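Local coordinates for protein putative drug/sodium antiporter (Escherichia coli, PDB 4Z3N) that belongs to the MATE family of membrane antiporters and probably carries the genotoxin colibactin or a precursor of it across the cell membrane, at residues A[54-59]-A[197-202]; A[132-137]-A[153-158]; A[327-332]-A[393-398]. All blocks are in the same frame, centred on the assembly; numbering follows the deposited sequence.

Contact 1 (A[54-59]-A[197-202])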
loop_
_atom_site.group_PDB
_atom_site.type_symbol
_atom_site.label_atom_id
_atom_site.label_comp_id
_atom_site.label_asym_id
_atom_site.label_seq_id
_atom_site.Cartn_x
_atom_site.Cartn_y
_atom_site.Cartn_z
ATOM N N ILE A 54 -12.743 17.778 -2.174
ATOM C CA ILE A 54 -13.727 18.242 -1.198
ATOM C C ILE A 54 -13.775 19.769 -1.117
ATOM O O ILE A 54 -14.823 20.346 -0.853
ATOM C CB ILE A 54 -13.460 17.653 0.202
ATOM C CG1 ILE A 54 -14.507 18.166 1.187
ATOM C CG2 ILE A 54 -12.066 18.002 0.676
ATOM C CD1 ILE A 54 -15.944 18.040 0.684
ATOM N N PHE A 55 -12.645 20.414 -1.360
ATOM C CA PHE A 55 -12.585 21.872 -1.445
ATOM C C PHE A 55 -13.540 22.396 -2.511
ATOM O O PHE A 55 -14.301 23.326 -2.269
ATOM C CB PHE A 55 -11.148 22.318 -1.743
ATOM C CG PHE A 55 -11.000 23.784 -2.055
ATOM C CD1 PHE A 55 -11.463 24.753 -1.173
ATOM C CD2 PHE A 55 -10.348 24.191 -3.212
ATOM C CE1 PHE A 55 -11.302 26.100 -1.451
ATOM C CE2 PHE A 55 -10.184 25.531 -3.498
ATOM C CZ PHE A 55 -10.660 26.491 -2.615
ATOM N N TRP A 56 -13.497 21.787 -3.691
ATOM C CA TRP A 56 -14.357 22.182 -4.803
ATOM C C TRP A 56 -15.780 21.628 -4.697
ATOM O O TRP A 56 -16.716 22.227 -5.219
ATOM C CB TRP A 56 -13.743 21.736 -6.121
ATOM C CG TRP A 56 -12.559 22.509 -6.540
ATOM C CD1 TRP A 56 -11.305 22.027 -6.748
ATOM C CD2 TRP A 56 -12.508 23.909 -6.829
ATOM N NE1 TRP A 56 -10.466 23.039 -7.152
ATOM C CE2 TRP A 56 -11.179 24.208 -7.206
ATOM C CE3 TRP A 56 -13.455 24.940 -6.805
ATOM C CZ2 TRP A 56 -10.770 25.500 -7.559
ATOM C CZ3 TRP A 56 -13.048 26.222 -7.153
ATOM C CH2 TRP A 56 -11.712 26.489 -7.529
ATOM N N LEU A 57 -15.935 20.490 -4.023
ATOM C CA LEU A 57 -17.251 19.887 -3.779
ATOM C C LEU A 57 -18.068 20.719 -2.783
ATOM O O LEU A 57 -19.235 20.423 -2.502
ATOM C CB LEU A 57 -17.101 18.455 -3.258
ATOM C CG LEU A 57 -17.014 17.312 -4.270
ATOM C CD1 LEU A 57 -16.493 16.035 -3.613
ATOM C CD2 LEU A 57 -18.379 17.069 -4.870
ATOM N N SER A 58 -17.439 21.762 -2.250
ATOM C CA SER A 58 -18.082 22.669 -1.313
ATOM C C SER A 58 -18.898 23.698 -2.090
ATOM O O SER A 58 -19.465 24.628 -1.506
ATOM C CB SER A 58 -17.043 23.367 -0.430
ATOM O OG SER A 58 -16.349 24.372 -1.151
ATOM N N HIS A 59 -18.933 23.531 -3.413
ATOM C CA HIS A 59 -19.613 24.469 -4.303
ATOM C C HIS A 59 -18.895 25.816 -4.295
ATOM O O HIS A 59 -18.007 26.068 -5.111
ATOM C CB HIS A 59 -21.083 24.660 -3.904
ATOM C CG HIS A 59 -21.967 23.492 -4.218
ATOM N ND1 HIS A 59 -21.540 22.403 -4.952
ATOM C CD2 HIS A 59 -23.261 23.244 -3.898
ATOM C CE1 HIS A 59 -22.533 21.539 -5.068
ATOM N NE2 HIS A 59 -23.589 22.024 -4.439
ATOM N N MET A 197 -6.557 21.833 -11.461
ATOM C CA MET A 197 -7.098 22.702 -12.487
ATOM C C MET A 197 -8.415 22.193 -13.080
ATOM O O MET A 197 -9.294 22.986 -13.409
ATOM C CB MET A 197 -6.059 22.885 -13.586
ATOM C CG MET A 197 -4.856 23.681 -13.126
ATOM S SD MET A 197 -3.445 23.644 -14.267
ATOM C CE MET A 197 -2.148 24.268 -13.187
ATOM N N LEU A 198 -8.554 20.876 -13.207
ATOM C CA LEU A 198 -9.700 20.299 -13.901
ATOM C C LEU A 198 -10.958 20.283 -13.050
ATOM O O LEU A 198 -12.048 20.537 -13.560
ATOM C CB LEU A 198 -9.392 18.879 -14.371
ATOM C CG LEU A 198 -8.454 18.719 -15.566
ATOM C CD1 LEU A 198 -8.311 17.239 -15.917
ATOM C CD2 LEU A 198 -8.949 19.527 -16.759
ATOM N N ASP A 199 -10.811 19.963 -11.768
ATOM C CA ASP A 199 -11.939 19.959 -10.834
ATOM C C ASP A 199 -12.797 21.200 -10.986
ATOM O O ASP A 199 -14.022 21.101 -11.054
ATOM C CB ASP A 199 -11.458 19.868 -9.386
ATOM C CG ASP A 199 -11.434 18.453 -8.866
ATOM O OD1 ASP A 199 -11.854 17.541 -9.615
ATOM O OD2 ASP A 199 -10.998 18.250 -7.709
ATOM N N PRO A 200 -12.160 22.384 -11.020
ATOM C CA PRO A 200 -12.959 23.600 -11.207
ATOM C C PRO A 200 -13.665 23.613 -12.571
ATOM O O PRO A 200 -14.863 23.895 -12.646
ATOM C CB PRO A 200 -11.923 24.729 -11.107
ATOM C CG PRO A 200 -10.694 24.102 -10.523
ATOM C CD PRO A 200 -10.718 22.673 -10.909
ATOM N N ILE A 201 -12.930 23.276 -13.628
ATOM C CA ILE A 201 -13.466 23.323 -14.986
ATOM C C ILE A 201 -14.651 22.375 -15.219
ATOM O O ILE A 201 -15.507 22.635 -16.066
ATOM C CB ILE A 201 -12.378 22.994 -16.015
ATOM C CG1 ILE A 201 -11.164 23.900 -15.834
ATOM C CG2 ILE A 201 -12.905 23.130 -17.424
ATOM C CD1 ILE A 201 -10.009 23.486 -16.715
ATOM N N MET A 202 -14.700 21.270 -14.489
ATOM C CA MET A 202 -15.786 20.315 -14.669
ATOM C C MET A 202 -17.031 20.787 -13.971
ATOM O O MET A 202 -18.131 20.405 -14.342
ATOM C CB MET A 202 -15.403 18.932 -14.145
ATOM C CG MET A 202 -14.147 18.367 -14.763
ATOM S SD MET A 202 -14.360 18.002 -16.510
ATOM C CE MET A 202 -12.635 17.824 -17.013
#

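Contact 2 (A[132-137]-A[153-158])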
loop_
_atom_site.group_PDB
_atom_site.type_symbol
_atom_site.label_atom_id
_atom_site.label_comp_id
_atom_site.label_asym_id
_atom_site.label_seq_id
_atom_site.Cartn_x
_atom_site.Cartn_y
_atom_site.Cartn_z
ATOM N N VAL A 132 -21.022 -8.773 -14.858
ATOM C CA VAL A 132 -22.054 -9.801 -14.793
ATOM C C VAL A 132 -22.494 -10.057 -13.365
ATOM O O VAL A 132 -23.663 -10.345 -13.105
ATOM C CB VAL A 132 -21.576 -11.124 -15.428
ATOM C CG1 VAL A 132 -21.064 -10.886 -16.851
ATOM C CG2 VAL A 132 -20.502 -11.753 -14.580
ATOM N N TYR A 133 -21.555 -9.955 -12.436
ATOM C CA TYR A 133 -21.873 -10.104 -11.023
ATOM C C TYR A 133 -22.103 -8.755 -10.360
ATOM O O TYR A 133 -22.189 -8.670 -9.140
ATOM C CB TYR A 133 -20.786 -10.905 -10.306
ATOM C CG TYR A 133 -20.956 -12.393 -10.518
ATOM C CD1 TYR A 133 -20.443 -13.020 -11.651
ATOM C CD2 TYR A 133 -21.668 -13.167 -9.606
ATOM C CE1 TYR A 133 -20.611 -14.382 -11.862
ATOM C CE2 TYR A 133 -21.842 -14.533 -9.805
ATOM C CZ TYR A 133 -21.311 -15.136 -10.933
ATOM O OH TYR A 133 -21.485 -16.491 -11.122
ATOM N N ALA A 134 -22.174 -7.701 -11.172
ATOM C CA ALA A 134 -22.385 -6.333 -10.679
ATOM C C ALA A 134 -23.501 -6.208 -9.639
ATOM O O ALA A 134 -23.305 -5.617 -8.578
ATOM C CB ALA A 134 -22.670 -5.392 -11.854
ATOM N N GLN A 135 -24.661 -6.779 -9.936
ATOM C CA GLN A 135 -25.813 -6.640 -9.061
ATOM C C GLN A 135 -25.558 -7.233 -7.661
ATOM O O GLN A 135 -25.634 -6.517 -6.656
ATOM C CB GLN A 135 -27.035 -7.280 -9.723
ATOM C CG GLN A 135 -28.230 -7.483 -8.798
ATOM C CD GLN A 135 -28.731 -6.190 -8.184
ATOM O OE1 GLN A 135 -29.481 -6.200 -7.208
ATOM N NE2 GLN A 135 -28.318 -5.066 -8.760
ATOM N N PRO A 136 -25.219 -8.534 -7.588
ATOM C CA PRO A 136 -24.941 -9.150 -6.281
ATOM C C PRO A 136 -23.773 -8.517 -5.522
ATOM O O PRO A 136 -23.866 -8.336 -4.298
ATOM C CB PRO A 136 -24.617 -10.605 -6.635
ATOM C CG PRO A 136 -24.318 -10.605 -8.088
ATOM C CD PRO A 136 -25.152 -9.519 -8.679
ATOM N N LEU A 137 -22.696 -8.192 -6.233
ATOM C CA LEU A 137 -21.538 -7.544 -5.613
ATOM C C LEU A 137 -21.962 -6.268 -4.887
ATOM O O LEU A 137 -21.675 -6.095 -3.705
ATOM C CB LEU A 137 -20.466 -7.234 -6.662
ATOM C CG LEU A 137 -19.948 -8.434 -7.465
ATOM C CD1 LEU A 137 -18.893 -8.001 -8.472
ATOM C CD2 LEU A 137 -19.415 -9.561 -6.573
ATOM N N GLU A 153 -24.157 3.378 -11.414
ATOM C CA GLU A 153 -23.544 4.184 -12.462
ATOM C C GLU A 153 -22.056 4.406 -12.179
ATOM O O GLU A 153 -21.195 4.304 -13.058
ATOM C CB GLU A 153 -24.281 5.518 -12.588
ATOM C CG GLU A 153 -23.831 6.386 -13.755
ATOM C CD GLU A 153 -24.618 7.697 -13.854
ATOM O OE1 GLU A 153 -25.381 8.025 -12.906
ATOM O OE2 GLU A 153 -24.479 8.398 -14.888
ATOM N N PHE A 154 -21.771 4.696 -10.923
ATOM C CA PHE A 154 -20.424 4.932 -10.466
ATOM C C PHE A 154 -19.590 3.652 -10.412
ATOM O O PHE A 154 -18.388 3.665 -10.687
ATOM C CB PHE A 154 -20.499 5.609 -9.102
ATOM C CG PHE A 154 -20.745 7.100 -9.189
ATOM C CD1 PHE A 154 -19.728 7.931 -9.670
ATOM C CD2 PHE A 154 -21.969 7.649 -8.787
ATOM C CE1 PHE A 154 -19.958 9.281 -9.792
ATOM C CE2 PHE A 154 -22.243 8.985 -8.854
ATOM C CZ PHE A 154 -21.246 9.826 -9.360
ATOM N N TYR A 155 -20.249 2.544 -10.080
ATOM C CA TYR A 155 -19.630 1.237 -10.152
ATOM C C TYR A 155 -19.166 0.956 -11.586
ATOM O O TYR A 155 -18.034 0.528 -11.827
ATOM C CB TYR A 155 -20.604 0.163 -9.665
ATOM C CG TYR A 155 -20.138 -1.270 -9.904
ATOM C CD1 TYR A 155 -19.242 -1.893 -9.038
ATOM C CD2 TYR A 155 -20.612 -2.004 -10.983
ATOM C CE1 TYR A 155 -18.834 -3.199 -9.249
ATOM C CE2 TYR A 155 -20.205 -3.306 -11.200
ATOM C CZ TYR A 155 -19.319 -3.896 -10.331
ATOM O OH TYR A 155 -18.912 -5.188 -10.555
ATOM N N TYR A 156 -20.051 1.222 -12.533
ATOM C CA TYR A 156 -19.772 1.059 -13.948
ATOM C C TYR A 156 -18.648 1.983 -14.457
ATOM O O TYR A 156 -17.783 1.563 -15.212
ATOM C CB TYR A 156 -21.056 1.311 -14.734
ATOM C CG TYR A 156 -22.016 0.135 -14.808
ATOM C CD1 TYR A 156 -21.571 -1.186 -14.688
ATOM C CD2 TYR A 156 -23.371 0.353 -15.031
ATOM C CE1 TYR A 156 -22.465 -2.250 -14.783
ATOM C CE2 TYR A 156 -24.265 -0.693 -15.119
ATOM C CZ TYR A 156 -23.823 -1.988 -14.999
ATOM O OH TYR A 156 -24.765 -2.996 -15.100
ATOM N N TYR A 157 -18.666 3.243 -14.048
ATOM C CA TYR A 157 -17.593 4.155 -14.410
ATOM C C TYR A 157 -16.268 3.659 -13.820
ATOM O O TYR A 157 -15.221 3.742 -14.470
ATOM C CB TYR A 157 -17.903 5.578 -13.928
ATOM C CG TYR A 157 -19.102 6.229 -14.599
ATOM C CD1 TYR A 157 -19.474 5.889 -15.892
ATOM C CD2 TYR A 157 -19.850 7.197 -13.937
ATOM C CE1 TYR A 157 -20.556 6.491 -16.510
ATOM C CE2 TYR A 157 -20.941 7.802 -14.543
ATOM C CZ TYR A 157 -21.289 7.448 -15.833
ATOM O OH TYR A 157 -22.381 8.050 -16.440
ATOM N N SER A 158 -16.321 3.140 -12.595
ATOM C CA SER A 158 -15.169 2.494 -11.963
ATOM C C SER A 158 -14.563 1.356 -12.811
ATOM O O SER A 158 -13.346 1.192 -12.868
ATOM C CB SER A 158 -15.562 1.931 -10.589
ATOM O OG SER A 158 -15.871 2.947 -9.648
#

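Contact 3 (A[327-332]-A[393-398])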
loop_
_atom_site.group_PDB
_atom_site.type_symbol
_atom_site.label_atom_id
_atom_site.label_comp_id
_atom_site.label_asym_id
_atom_site.label_seq_id
_atom_site.Cartn_x
_atom_site.Cartn_y
_atom_site.Cartn_z
ATOM N N THR A 327 25.225 -10.256 1.061
ATOM C CA THR A 327 25.616 -9.519 2.253
ATOM C C THR A 327 25.065 -8.095 2.220
ATOM O O THR A 327 24.518 -7.587 3.215
ATOM C CB THR A 327 27.163 -9.494 2.373
ATOM O OG1 THR A 327 27.591 -10.644 3.101
ATOM C CG2 THR A 327 27.643 -8.255 3.084
ATOM N N ARG A 328 25.217 -7.464 1.059
ATOM C CA ARG A 328 24.779 -6.104 0.872
ATOM C C ARG A 328 23.245 -6.016 0.950
ATOM O O ARG A 328 22.710 -5.013 1.436
ATOM C CB ARG A 328 25.305 -5.569 -0.459
ATOM C CG ARG A 328 25.004 -4.096 -0.687
ATOM C CD ARG A 328 25.868 -3.468 -1.773
ATOM N NE ARG A 328 25.445 -2.096 -2.063
ATOM C CZ ARG A 328 25.849 -1.029 -1.383
ATOM N NH1 ARG A 328 26.682 -1.177 -0.365
ATOM N NH2 ARG A 328 25.414 0.178 -1.716
ATOM N N THR A 329 22.548 -7.062 0.492
ATOM C CA THR A 329 21.085 -7.068 0.544
ATOM C C THR A 329 20.654 -7.150 2.012
ATOM O O THR A 329 19.685 -6.506 2.419
ATOM C CB THR A 329 20.427 -8.239 -0.284
ATOM O OG1 THR A 329 20.672 -9.507 0.339
ATOM C CG2 THR A 329 20.942 -8.273 -1.714
ATOM N N LEU A 330 21.398 -7.915 2.804
ATOM C CA LEU A 330 21.157 -8.004 4.237
ATOM C C LEU A 330 21.448 -6.675 4.937
ATOM O O LEU A 330 20.683 -6.251 5.812
ATOM C CB LEU A 330 22.005 -9.115 4.858
ATOM C CG LEU A 330 21.537 -10.547 4.673
ATOM C CD1 LEU A 330 22.333 -11.491 5.592
ATOM C CD2 LEU A 330 20.033 -10.662 4.937
ATOM N N ASN A 331 22.557 -6.032 4.569
ATOM C CA ASN A 331 22.872 -4.705 5.089
ATOM C C ASN A 331 21.848 -3.685 4.661
ATOM O O ASN A 331 21.565 -2.747 5.397
ATOM C CB ASN A 331 24.248 -4.214 4.620
ATOM C CG ASN A 331 25.381 -5.083 5.094
ATOM O OD1 ASN A 331 25.419 -5.521 6.245
ATOM N ND2 ASN A 331 26.320 -5.337 4.198
ATOM N N ALA A 332 21.325 -3.861 3.450
ATOM C CA ALA A 332 20.316 -2.968 2.902
ATOM C C ALA A 332 19.032 -3.044 3.729
ATOM O O ALA A 332 18.453 -1.999 4.084
ATOM C CB ALA A 332 20.037 -3.295 1.450
ATOM N N SER A 393 9.204 -8.408 4.686
ATOM C CA SER A 393 8.319 -8.854 3.593
ATOM C C SER A 393 8.741 -8.336 2.218
ATOM O O SER A 393 8.665 -9.043 1.219
ATOM C CB SER A 393 6.877 -8.427 3.850
ATOM O OG SER A 393 6.276 -9.298 4.781
ATOM N N GLU A 394 9.156 -7.078 2.184
ATOM C CA GLU A 394 9.642 -6.458 0.973
ATOM C C GLU A 394 10.885 -7.211 0.452
ATOM O O GLU A 394 11.012 -7.431 -0.755
ATOM C CB GLU A 394 9.963 -4.982 1.238
ATOM C CG GLU A 394 9.884 -4.075 0.013
ATOM C CD GLU A 394 8.452 -3.896 -0.478
ATOM O OE1 GLU A 394 7.558 -4.562 0.094
ATOM O OE2 GLU A 394 8.213 -3.094 -1.422
ATOM N N TYR A 395 11.778 -7.601 1.372
ATOM C CA TYR A 395 13.008 -8.315 1.050
ATOM C C TYR A 395 12.748 -9.657 0.334
ATOM O O TYR A 395 13.388 -9.989 -0.674
ATOM C CB TYR A 395 13.832 -8.544 2.335
ATOM C CG TYR A 395 15.149 -9.284 2.123
ATOM C CD1 TYR A 395 15.188 -10.671 2.107
ATOM C CD2 TYR A 395 16.340 -8.598 1.934
ATOM C CE1 TYR A 395 16.356 -11.355 1.917
ATOM C CE2 TYR A 395 17.527 -9.281 1.738
ATOM C CZ TYR A 395 17.529 -10.669 1.728
ATOM O OH TYR A 395 18.703 -11.390 1.544
ATOM N N TYR A 396 11.813 -10.433 0.852
ATOM C CA TYR A 396 11.471 -11.686 0.211
ATOM C C TYR A 396 10.784 -11.486 -1.144
ATOM O O TYR A 396 10.965 -12.275 -2.068
ATOM C CB TYR A 396 10.605 -12.522 1.143
ATOM C CG TYR A 396 11.423 -13.091 2.271
ATOM C CD1 TYR A 396 12.406 -14.044 2.026
ATOM C CD2 TYR A 396 11.244 -12.655 3.574
ATOM C CE1 TYR A 396 13.177 -14.560 3.055
ATOM C CE2 TYR A 396 12.004 -13.161 4.607
ATOM C CZ TYR A 396 12.964 -14.113 4.352
ATOM O OH TYR A 396 13.702 -14.609 5.402
ATOM N N GLN A 397 10.016 -10.422 -1.269
ATOM C CA GLN A 397 9.405 -10.094 -2.541
ATOM C C GLN A 397 10.484 -9.731 -3.549
ATOM O O GLN A 397 10.436 -10.139 -4.709
ATOM C CB GLN A 397 8.414 -8.945 -2.371
ATOM C CG GLN A 397 7.202 -9.312 -1.544
ATOM C CD GLN A 397 6.210 -10.126 -2.332
ATOM O OE1 GLN A 397 6.512 -11.247 -2.784
ATOM N NE2 GLN A 397 5.014 -9.561 -2.529
ATOM N N ALA A 398 11.475 -8.982 -3.087
ATOM C CA ALA A 398 12.572 -8.572 -3.944
ATOM C C ALA A 398 13.370 -9.777 -4.453
ATOM O O ALA A 398 13.818 -9.772 -5.603
ATOM C CB ALA A 398 13.482 -7.586 -3.210
#

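Contact 1 (A[54-59]-A[197-202])
Trp-56 lays one face of its indole against the ring of Pro-200, with Pro-200 CG 3.1 Å above the indole plane and offset toward the rim. Pro-200 CG comes nearest to Trp-56 CZ2, at 3.3 Å. Pro-200 CB stands 4.0 Å from the centroid of the six-membered ring of Trp-56, only 17° off its normal, a CH-pi contact made over the face. On the five-membered ring, Trp-56 CD1 packs on Asp-199 CB at 3.4 Å, approached at a slant; the carboxylate is turned 81° from the indole plane, so the two flat groups do not stack. Trp-56 takes part because its CG is anti to its own carbonyl carbon (chi1 -72°), which carries the indole toward helix 181-204. Behind it, Phe-55 CE2 lies 4.0 Å above the other indole face of Trp-56, again toward the rim. Ile-203 and Phe-204, one turn further along helix 181-204, also touch the tryptophan, while Asp-199 OD2 lies close to Asp-53 OD1 on helix 28-56. A type I turn runs from Trp-56 to His-59. The whole is an aromatic-proline CH-pi contact between two membrane helices of the MATE fold, set where helix 181-204 is kinked at Pro-200, whose ring nitrogen has no hydrogen to give to the turn before it.

Contact 2 (A[132-137]-A[153-158])
Tyr-155 reaches across to Ala-134 and Leu-137 in the connection between two predicted membrane spans of the MATE fold, where the short helix 134-139, which follows helix 107-132 after a break at Tyr-133, packs against helix 149-159. From its CB the side chain of Tyr-155 sets out with CG anti to the backbone N (chi1 171°), pointing the ring at the short helix. Tyr-155 CD2, the first ring atom to meet the other segment, is 4.1 Å from Ala-134 CB. Tyr-155 CE2 is closer, 3.3 Å from Ala-134 CB, and packs against the Ala-134 backbone as well. Tyr-155 CZ passes Ala-134 CA at 3.9 Å, so the outer part of the ring runs alongside this one small residue. At the tip, Tyr-155 OH has Leu-137 CD1 3.5 Å away, the two side chains crossing obliquely, but its polar partner is Gly-130 O on helix 107-132, to which it is hydrogen-bonded. That bond ties the tyrosine to the helix before the break, while its carbon atoms pack on the helix after it. Further along helix 149-159, Tyr-157 touches a bound monoolein. Tyr-156 joins the contact at the margin, so the alanine methyl meets two successive tyrosines of that helix, the second of them through Tyr-156 CE1, 4.3 Å from Ala-134 CB.

Contact 3 (A[327-332]-A[393-398])
A buried side-chain hydrogen bond between two membrane helices of the MATE fold, 326-358 and 382-399, joins Tyr-395 to Thr-329. Tyr-395 OH donates to Thr-329 OG1 at 3.0 Å. Thr-329 OG1 sits at the edge of the phenol ring and near its plane, 3.4 Å from Tyr-395 CE2, and the two side chains cross at about a right angle. OG1 takes the position between the backbone N and the carbonyl carbon (chi1 70°), from where it also bonds to Val-326 O at the start of its own helix. Since a carbonyl can only accept, OG1 gives its proton there and takes the one from the tyrosine, which uses the buried hydroxyl in both senses and limits its rotation. Leu-330 supplies an apolar flank: its CB leaves away from Tyr-395, yet Leu-330 CD2 turns back to lie 3.7 Å from Tyr-395 OH. Around the pair, helix 286-322 contributes Asn-320 against Thr-329 and Val-317 against Tyr-395, while Leu-454, just beyond helix 432-453, touches both Leu-330 and Tyr-395.

Contacts 1 and 2 belong to the first MatE sequence range and contact 3 to the second, on the opposite side of the centre of the chain. The chain makes contact 2 between the two halves of contact 1, and reaches contact 3 only later. Contacts 1 and 2 are the nearest pair, with centres about 26 Å apart and nearest atoms about 9 Å apart, without touching. From contact 3 the centres of contacts 1 and 2 lie about 43 and 40 Å away. Monoolein molecules are bound in the neighbourhood: about 10 Å from the side chain of Asp-199 and about 9 Å from those of Tyr-156 and Leu-330; one touches Tyr-157 in segment 153-158 of contact 2.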